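Heat shock protease HtrA (Thermotoga maritima, PDB 1L1J) is a periplasmic heat shock serine protease, whose protease domain, the part in this structure, probably cleaves proteins through a charge-relay system. Local coordinates at residues A[4-9]-A[133-138]; A[12-17]-A[85-90]; A[159-162]-A[167-170]. All blocks are in the same frame, centred on the assembly; numbering follows the deposited sequence.

Interaction 1. Residues A[4-9]-A[133-138]; sequences SPIVNV and WAIAIG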
loop_
_atom_site.group_PDB
_atom_site.type_symbol
_atom_site.label_atom_id
_atom_site.label_comp_id
_atom_site.label_asym_id
_atom_site.label_seq_id
_atom_site.Cartn_x
_atom_site.Cartn_y
_atom_site.Cartn_z
ATOM N N SER A 4 -6.833 23.973 -3.344
ATOM C CA SER A 4 -7.165 22.558 -3.181
ATOM C C SER A 4 -6.027 21.739 -2.574
ATOM O O SER A 4 -5.201 21.167 -3.291
ATOM C CB SER A 4 -7.533 21.969 -4.530
ATOM O OG SER A 4 -6.490 22.237 -5.447
ATOM N N PRO A 5 -5.980 21.663 -1.238
ATOM C CA PRO A 5 -4.939 20.909 -0.538
ATOM C C PRO A 5 -4.798 19.472 -1.023
ATOM O O PRO A 5 -3.728 19.069 -1.480
ATOM C CB PRO A 5 -5.383 20.977 0.920
ATOM C CG PRO A 5 -6.097 22.287 0.993
ATOM C CD PRO A 5 -6.895 22.311 -0.286
ATOM N N ILE A 6 -5.871 18.694 -0.921
ATOM C CA ILE A 6 -5.819 17.300 -1.338
ATOM C C ILE A 6 -5.135 17.162 -2.690
ATOM O O ILE A 6 -4.257 16.323 -2.868
ATOM C CB ILE A 6 -7.228 16.679 -1.414
ATOM C CG1 ILE A 6 -7.877 16.684 -0.021
ATOM C CG2 ILE A 6 -7.137 15.265 -1.969
ATOM C CD1 ILE A 6 -9.360 16.317 -0.008
ATOM N N VAL A 7 -5.532 18.002 -3.638
ATOM C CA VAL A 7 -4.954 17.954 -4.971
ATOM C C VAL A 7 -3.456 18.157 -4.864
ATOM O O VAL A 7 -2.661 17.485 -5.536
ATOM C CB VAL A 7 -5.538 19.058 -5.867
ATOM C CG1 VAL A 7 -4.871 19.031 -7.243
ATOM C CG2 VAL A 7 -7.039 18.868 -5.986
ATOM N N ASN A 8 -3.080 19.093 -4.006
ATOM C CA ASN A 8 -1.676 19.397 -3.804
ATOM C C ASN A 8 -0.917 18.195 -3.272
ATOM O O ASN A 8 0.075 17.795 -3.866
ATOM C CB ASN A 8 -1.546 20.588 -2.864
ATOM C CG ASN A 8 -1.990 21.883 -3.519
ATOM O OD1 ASN A 8 -2.624 22.737 -2.881
ATOM N ND2 ASN A 8 -1.650 22.039 -4.802
ATOM N N VAL A 9 -1.383 17.604 -2.175
ATOM C CA VAL A 9 -0.696 16.444 -1.613
ATOM C C VAL A 9 -0.403 15.375 -2.664
ATOM O O VAL A 9 0.745 14.943 -2.823
ATOM C CB VAL A 9 -1.503 15.803 -0.467
ATOM C CG1 VAL A 9 -1.017 14.378 -0.209
ATOM C CG2 VAL A 9 -1.334 16.631 0.796
ATOM N N TRP A 133 -8.698 14.604 7.587
ATOM C CA TRP A 133 -8.721 14.023 6.252
ATOM C C TRP A 133 -7.578 13.052 6.018
ATOM O O TRP A 133 -6.441 13.319 6.401
ATOM C CB TRP A 133 -8.657 15.114 5.175
ATOM C CG TRP A 133 -9.780 16.091 5.237
ATOM C CD1 TRP A 133 -9.762 17.321 5.817
ATOM C CD2 TRP A 133 -11.101 15.917 4.703
ATOM N NE1 TRP A 133 -10.991 17.926 5.685
ATOM C CE2 TRP A 133 -11.834 17.081 5.012
ATOM C CE3 TRP A 133 -11.742 14.880 4.007
ATOM C CZ2 TRP A 133 -13.164 17.252 4.635
ATOM C CZ3 TRP A 133 -13.067 15.044 3.632
ATOM C CH2 TRP A 133 -13.765 16.218 3.952
ATOM N N ALA A 134 -7.897 11.922 5.393
ATOM C CA ALA A 134 -6.898 10.913 5.049
ATOM C C ALA A 134 -6.971 10.691 3.531
ATOM O O ALA A 134 -8.054 10.549 2.962
ATOM C CB ALA A 134 -7.174 9.627 5.777
ATOM N N ILE A 135 -5.824 10.661 2.873
ATOM C CA ILE A 135 -5.838 10.484 1.439
ATOM C C ILE A 135 -5.165 9.165 1.116
ATOM O O ILE A 135 -3.987 8.996 1.393
ATOM C CB ILE A 135 -5.094 11.660 0.749
ATOM C CG1 ILE A 135 -5.476 12.987 1.420
ATOM C CG2 ILE A 135 -5.475 11.736 -0.722
ATOM C CD1 ILE A 135 -4.723 14.191 0.893
ATOM N N ALA A 136 -5.914 8.222 0.558
ATOM C CA ALA A 136 -5.355 6.926 0.199
ATOM C C ALA A 136 -4.827 7.007 -1.224
ATOM O O ALA A 136 -5.531 7.488 -2.118
ATOM C CB ALA A 136 -6.415 5.876 0.285
ATOM N N ILE A 137 -3.590 6.571 -1.452
ATOM C CA ILE A 137 -3.043 6.616 -2.808
ATOM C C ILE A 137 -2.627 5.237 -3.270
ATOM O O ILE A 137 -2.024 4.469 -2.510
ATOM C CB ILE A 137 -1.824 7.546 -2.935
ATOM C CG1 ILE A 137 -2.154 8.942 -2.402
ATOM C CG2 ILE A 137 -1.439 7.667 -4.401
ATOM C CD1 ILE A 137 -1.297 10.043 -2.961
ATOM N N GLY A 138 -2.958 4.917 -4.518
ATOM C CA GLY A 138 -2.617 3.613 -5.057
ATOM C C GLY A 138 -2.006 3.727 -6.436
ATOM O O GLY A 138 -1.998 4.818 -7.028
#
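Ile135 points the end of its side chain between Ile6 and Val9, two residues of the N-terminal helix 5-13 that sit one turn apart. Most of the contact falls on one methyl group, CD1 of Ile135, which lies 3.9 Å from Ile6 CG2 and 3.8 Å from Val9 CB. The Ile135 side chain crosses both helix side chains obliquely, and its CD1 end makes the closest approaches. Two torsions explain the reach. CG1 of Ile135 stands beside the backbone N and anti to the carbonyl carbon (chi1 -42°), and CD1 is then carried on in an extended line (chi2 176°). The other branch of Ile135, CG2, adds a second point of touch at 4.1 Å from Ile6 CG2.

On the helix, Ile6 meets the strand with its CG2 branch and also brings CG1 near the same Ile135 methyl. Val9 contributes CB and, at 3.9 Å from Ile135 CD1, its CG1. No hydrogen bond crosses the contact, and the touching atoms are all carbon. The small buried area, 211 Å² summed over both sides, fits a helix resting on side-chain ends: the nearest CA atoms, those of Ile6 and Ile135, are 7.4 Å apart.

The surroundings extend this apolar layer. Ile6 also touches Val149, Val9 touches Leu188, and Val10 of the same helix lies against Ile135 and Ile137. Strand 133-138 is hydrogen-bonded on its two edges to strands 146-160 and 186-188, which supply Val149 and Leu188, so the helix spans neighbouring strands. The arrangement is a helix laid across the outside of a β-sheet, here on the C-terminal half of the two-barrel, trypsin-like fold of the protease domain.

Interaction 2. Residues A[12-17]-A[85-90]; sequences ACAPAV and TMLDGS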
loop_
_atom_site.group_PDB
_atom_site.type_symbol
_atom_site.label_atom_id
_atom_site.label_comp_id
_atom_site.label_asym_id
_atom_site.label_seq_id
_atom_site.Cartn_x
_atom_site.Cartn_y
_atom_site.Cartn_z
ATOM N N ALA A 12 2.112 16.011 -5.023
ATOM C CA ALA A 12 3.390 15.894 -4.341
ATOM C C ALA A 12 3.818 14.481 -3.996
ATOM O O ALA A 12 5.002 14.175 -4.056
ATOM C CB ALA A 12 3.381 16.733 -3.073
ATOM N N CYS A 13 2.874 13.618 -3.641
ATOM C CA CYS A 13 3.232 12.263 -3.244
ATOM C C CYS A 13 3.032 11.171 -4.283
ATOM O O CYS A 13 3.554 10.062 -4.133
ATOM C CB CYS A 13 2.480 11.906 -1.971
ATOM S SG CYS A 13 2.578 13.209 -0.721
ATOM N N ALA A 14 2.297 11.473 -5.341
ATOM C CA ALA A 14 2.045 10.483 -6.386
ATOM C C ALA A 14 3.302 9.857 -7.017
ATOM O O ALA A 14 3.406 8.635 -7.143
ATOM C CB ALA A 14 1.177 11.105 -7.476
ATOM N N PRO A 15 4.279 10.687 -7.411
ATOM C CA PRO A 15 5.492 10.158 -8.029
ATOM C C PRO A 15 6.307 9.197 -7.173
ATOM O O PRO A 15 7.287 8.629 -7.646
ATOM C CB PRO A 15 6.257 11.419 -8.398
ATOM C CG PRO A 15 5.925 12.320 -7.289
ATOM C CD PRO A 15 4.432 12.127 -7.138
ATOM N N ALA A 16 5.901 8.993 -5.924
ATOM C CA ALA A 16 6.626 8.079 -5.040
ATOM C C ALA A 16 5.813 6.811 -4.753
ATOM O O ALA A 16 6.277 5.910 -4.033
ATOM C CB ALA A 16 6.979 8.784 -3.728
ATOM N N VAL A 17 4.601 6.743 -5.318
ATOM C CA VAL A 17 3.719 5.584 -5.122
ATOM C C VAL A 17 3.905 4.612 -6.287
ATOM O O VAL A 17 3.638 4.950 -7.431
ATOM C CB VAL A 17 2.245 6.022 -5.033
ATOM C CG1 VAL A 17 1.397 4.873 -4.534
ATOM C CG2 VAL A 17 2.114 7.224 -4.108
ATOM N N THR A 85 6.976 -1.051 -10.689
ATOM C CA THR A 85 6.789 -0.084 -11.766
ATOM C C THR A 85 6.523 1.317 -11.178
ATOM O O THR A 85 5.779 1.460 -10.205
ATOM C CB THR A 85 5.618 -0.515 -12.690
ATOM O OG1 THR A 85 5.755 -1.904 -13.029
ATOM C CG2 THR A 85 5.618 0.315 -13.966
ATOM N N MET A 86 7.137 2.343 -11.765
ATOM C CA MET A 86 6.974 3.708 -11.272
ATOM C C MET A 86 6.136 4.627 -12.157
ATOM O O MET A 86 5.819 4.307 -13.304
ATOM C CB MET A 86 8.343 4.358 -11.046
ATOM C CG MET A 86 8.913 4.190 -9.644
ATOM S SD MET A 86 10.473 5.090 -9.440
ATOM C CE MET A 86 9.940 6.765 -9.005
ATOM N N LEU A 87 5.791 5.785 -11.603
ATOM C CA LEU A 87 4.982 6.755 -12.315
ATOM C C LEU A 87 5.660 7.291 -13.559
ATOM O O LEU A 87 4.984 7.551 -14.556
ATOM C CB LEU A 87 4.611 7.932 -11.404
ATOM C CG LEU A 87 3.148 8.042 -10.962
ATOM C CD1 LEU A 87 2.937 9.402 -10.331
ATOM C CD2 LEU A 87 2.211 7.865 -12.148
ATOM N N ASP A 88 6.981 7.470 -13.513
ATOM C CA ASP A 88 7.680 7.995 -14.686
ATOM C C ASP A 88 7.687 6.954 -15.808
ATOM O O ASP A 88 7.991 7.267 -16.954
ATOM C CB ASP A 88 9.119 8.442 -14.344
ATOM C CG ASP A 88 10.025 7.285 -13.936
ATOM O OD1 ASP A 88 9.719 6.130 -14.321
ATOM O OD2 ASP A 88 11.050 7.539 -13.249
ATOM N N GLY A 89 7.326 5.718 -15.465
ATOM C CA GLY A 89 7.277 4.648 -16.446
ATOM C C GLY A 89 8.338 3.582 -16.248
ATOM O O GLY A 89 8.129 2.421 -16.585
ATOM N N SER A 90 9.474 3.987 -15.682
ATOM C CA SER A 90 10.607 3.091 -15.432
ATOM C C SER A 90 10.260 1.844 -14.614
ATOM O O SER A 90 9.467 1.917 -13.678
ATOM C CB SER A 90 11.737 3.873 -14.735
ATOM O OG SER A 90 11.340 4.371 -13.465
#
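Leu87 reaches Ala14 and Pro15 through its second torsion: chi2 of -168° sets CD1 anti to its own CA, so that this branch extends straight on from the loop backbone. The Met86 chain is instead bent, its chi3 of 85° turning CE aside to approach the carbonyl oxygen of Pro15.

Leu87 carries most of the contact. Its CD1 lies over the Ala14-Pro15 peptide, 3.3 Å from Ala14 O and 3.5 Å from Pro15 N, and meets Ala14 CB at 3.8 Å. The CB of Pro15 is further from the same methyl, at 4.3 Å, while Leu87 CB comes near Pro15 CA. Met86 CE stands 3.5 Å from Pro15 O, beside Leu87 along the same short run of chain. Among CA atoms, those of Pro15 and Leu87 are nearest, 5.5 Å apart.

Each partner has a turn of its own. The Ala14 carbonyl oxygen, under the Leu87 methyl, accepts the backbone N-H of Val17 in the 3-10 segment that follows helix 5-13. Residues 86 to 89 form a type I β-turn, closed by Gly89 N to Met86 O. Further along, Asp88 OD1 accepts both Ser90 N and Ser90 OG; the first bond makes an Asx turn, and Ser90 OG is also hydrogen-bonded to Tyr92 OH. The loop carrying Leu87 is thus held by its own hydrogen bonds, in the connection between strands 83-85 and 91-93. Met86 also touches Val18 and Pro118.

No hydrogen bond joins the two segments. The chemistry implies that the loop rests on the 3-10 segment 14-16 through van der Waals packing of methyl groups against backbone and small apolar side chains, while the loop's hydrogen bonds just described run within it or on to Tyr92.

Interaction 3. Residues A[159-162]-A[167-170]; sequences IPKP and YYVG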
loop_
_atom_site.group_PDB
_atom_site.type_symbol
_atom_site.label_atom_id
_atom_site.label_comp_id
_atom_site.label_asym_id
_atom_site.label_seq_id
_atom_site.Cartn_x
_atom_site.Cartn_y
_atom_site.Cartn_z
ATOM N N ILE A 159 -10.142 -6.475 14.199
ATOM C CA ILE A 159 -11.190 -7.079 13.400
ATOM C C ILE A 159 -10.911 -8.553 13.244
ATOM O O ILE A 159 -9.819 -8.951 12.857
ATOM C CB ILE A 159 -11.279 -6.429 11.978
ATOM C CG1 ILE A 159 -11.441 -4.908 12.088
ATOM C CG2 ILE A 159 -12.450 -7.022 11.197
ATOM C CD1 ILE A 159 -10.116 -4.140 12.257
ATOM N N PRO A 160 -11.899 -9.391 13.550
ATOM C CA PRO A 160 -11.648 -10.819 13.404
ATOM C C PRO A 160 -11.568 -11.156 11.932
ATOM O O PRO A 160 -12.468 -10.819 11.175
ATOM C CB PRO A 160 -12.860 -11.441 14.080
ATOM C CG PRO A 160 -13.945 -10.469 13.770
ATOM C CD PRO A 160 -13.275 -9.135 14.002
ATOM N N LYS A 161 -10.490 -11.802 11.516
ATOM C CA LYS A 161 -10.344 -12.175 10.111
ATOM C C LYS A 161 -11.505 -13.100 9.750
ATOM O O LYS A 161 -11.668 -14.155 10.361
ATOM C CB LYS A 161 -9.011 -12.908 9.879
ATOM C CG LYS A 161 -7.787 -12.149 10.363
ATOM C CD LYS A 161 -6.482 -12.853 9.988
ATOM C CE LYS A 161 -5.256 -12.043 10.466
ATOM N NZ LYS A 161 -3.936 -12.580 10.000
ATOM N N PRO A 162 -12.327 -12.723 8.751
ATOM C CA PRO A 162 -13.451 -13.606 8.389
ATOM C C PRO A 162 -12.891 -14.990 8.102
ATOM O O PRO A 162 -13.617 -15.957 7.937
ATOM C CB PRO A 162 -14.027 -12.945 7.142
ATOM C CG PRO A 162 -12.812 -12.312 6.516
ATOM C CD PRO A 162 -12.103 -11.705 7.708
ATOM N N TYR A 167 -6.726 -12.328 13.793
ATOM C CA TYR A 167 -7.289 -11.005 13.950
ATOM C C TYR A 167 -6.390 -9.980 13.271
ATOM O O TYR A 167 -5.161 -10.139 13.233
ATOM C CB TYR A 167 -7.365 -10.615 15.435
ATOM C CG TYR A 167 -8.502 -11.181 16.271
ATOM C CD1 TYR A 167 -8.506 -12.515 16.692
ATOM C CD2 TYR A 167 -9.547 -10.357 16.702
ATOM C CE1 TYR A 167 -9.518 -13.007 17.525
ATOM C CE2 TYR A 167 -10.555 -10.840 17.529
ATOM C CZ TYR A 167 -10.530 -12.159 17.938
ATOM O OH TYR A 167 -11.502 -12.612 18.793
ATOM N N TYR A 168 -7.008 -8.937 12.725
ATOM C CA TYR A 168 -6.252 -7.845 12.142
ATOM C C TYR A 168 -6.266 -6.956 13.377
ATOM O O TYR A 168 -7.331 -6.799 13.981
ATOM C CB TYR A 168 -7.027 -7.183 10.988
ATOM C CG TYR A 168 -7.260 -8.085 9.785
ATOM C CD1 TYR A 168 -8.547 -8.502 9.435
ATOM C CD2 TYR A 168 -6.201 -8.534 9.016
ATOM C CE1 TYR A 168 -8.766 -9.339 8.358
ATOM C CE2 TYR A 168 -6.409 -9.372 7.938
ATOM C CZ TYR A 168 -7.692 -9.774 7.606
ATOM O OH TYR A 168 -7.891 -10.601 6.509
ATOM N N VAL A 169 -5.124 -6.405 13.793
ATOM C CA VAL A 169 -5.127 -5.563 14.996
ATOM C C VAL A 169 -4.234 -4.313 14.961
ATOM O O VAL A 169 -3.171 -4.300 14.333
ATOM C CB VAL A 169 -4.762 -6.391 16.273
ATOM C CG1 VAL A 169 -5.178 -7.851 16.101
ATOM C CG2 VAL A 169 -3.288 -6.274 16.577
ATOM N N GLY A 170 -4.683 -3.265 15.653
ATOM C CA GLY A 170 -3.945 -2.008 15.712
ATOM C C GLY A 170 -4.197 -1.119 14.505
ATOM O O GLY A 170 -3.487 -0.137 14.283
#
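The carbonyl oxygen of Ile159 accepts the backbone N-H of Tyr168 at 2.8 Å, in a nearly straight bond (174°) whose donor is tilted 16° from the carbonyl plane. The same oxygen lies 3.4 Å from Tyr167 CA, a CA-H...O contact. The reciprocal bond, Ile159 N to Tyr168 O, is in the carbonyl plane, and the two define a hydrogen-bonded antiparallel pair. The next pair, Pro160 with Tyr167, is non-hydrogen-bonded: Pro160 CB lies 4.2 Å above the plane of the Tyr167 ring, offset toward its rim.

Tyr168 points to the face it shares with Ile159, whereas Pro160 and Tyr167 point to the other. The Lys161 side chain crosses that of Tyr168 at about a right angle, with Lys161 CG 3.6 Å from the Tyr168 ring centroid and 14° off the normal, a CH-π contact. The lysine chain is extended beyond CG, carrying Lys161 CE to 3.4 Å from Tyr167 O. At the edge of the Tyr168 ring, Pro162 CD lies 4.1 Å from Tyr168 CE1.

Replacing Tyr168 by an alanine removes the ring, which would probably leave the Lys161 chain without the face it lies across and Pro162 without its edge contact. Ile201 and Val202 also touch this ring.

The backbone pairing thus fixes the register near the end of this β-hairpin, whereas the side-chain packing consists largely of aliphatic carbons set against aromatic rings.

Interactions 1 and 2 share helix 5-13, the first at its start and the second at the chain that follows its end. They meet directly through Ile137 CG2 and Val17 CG2, 3.6 Å apart, although their centres are about 15 Å apart. Interaction 3 stands away, its centre about 27 Å from that of interaction 1 and about 31 Å from that of interaction 2. The hairpin strand 146-160 nevertheless pairs with strand 133-138, so interactions 1 and 3 reach one sheet. Side chain to side chain, Tyr168 is about 6 Å from Asp104 and about 7 Å from His74, predicted charge-relay residues, while Ile135 is about 9 Å from Asn182, a predicted substrate-binding residue.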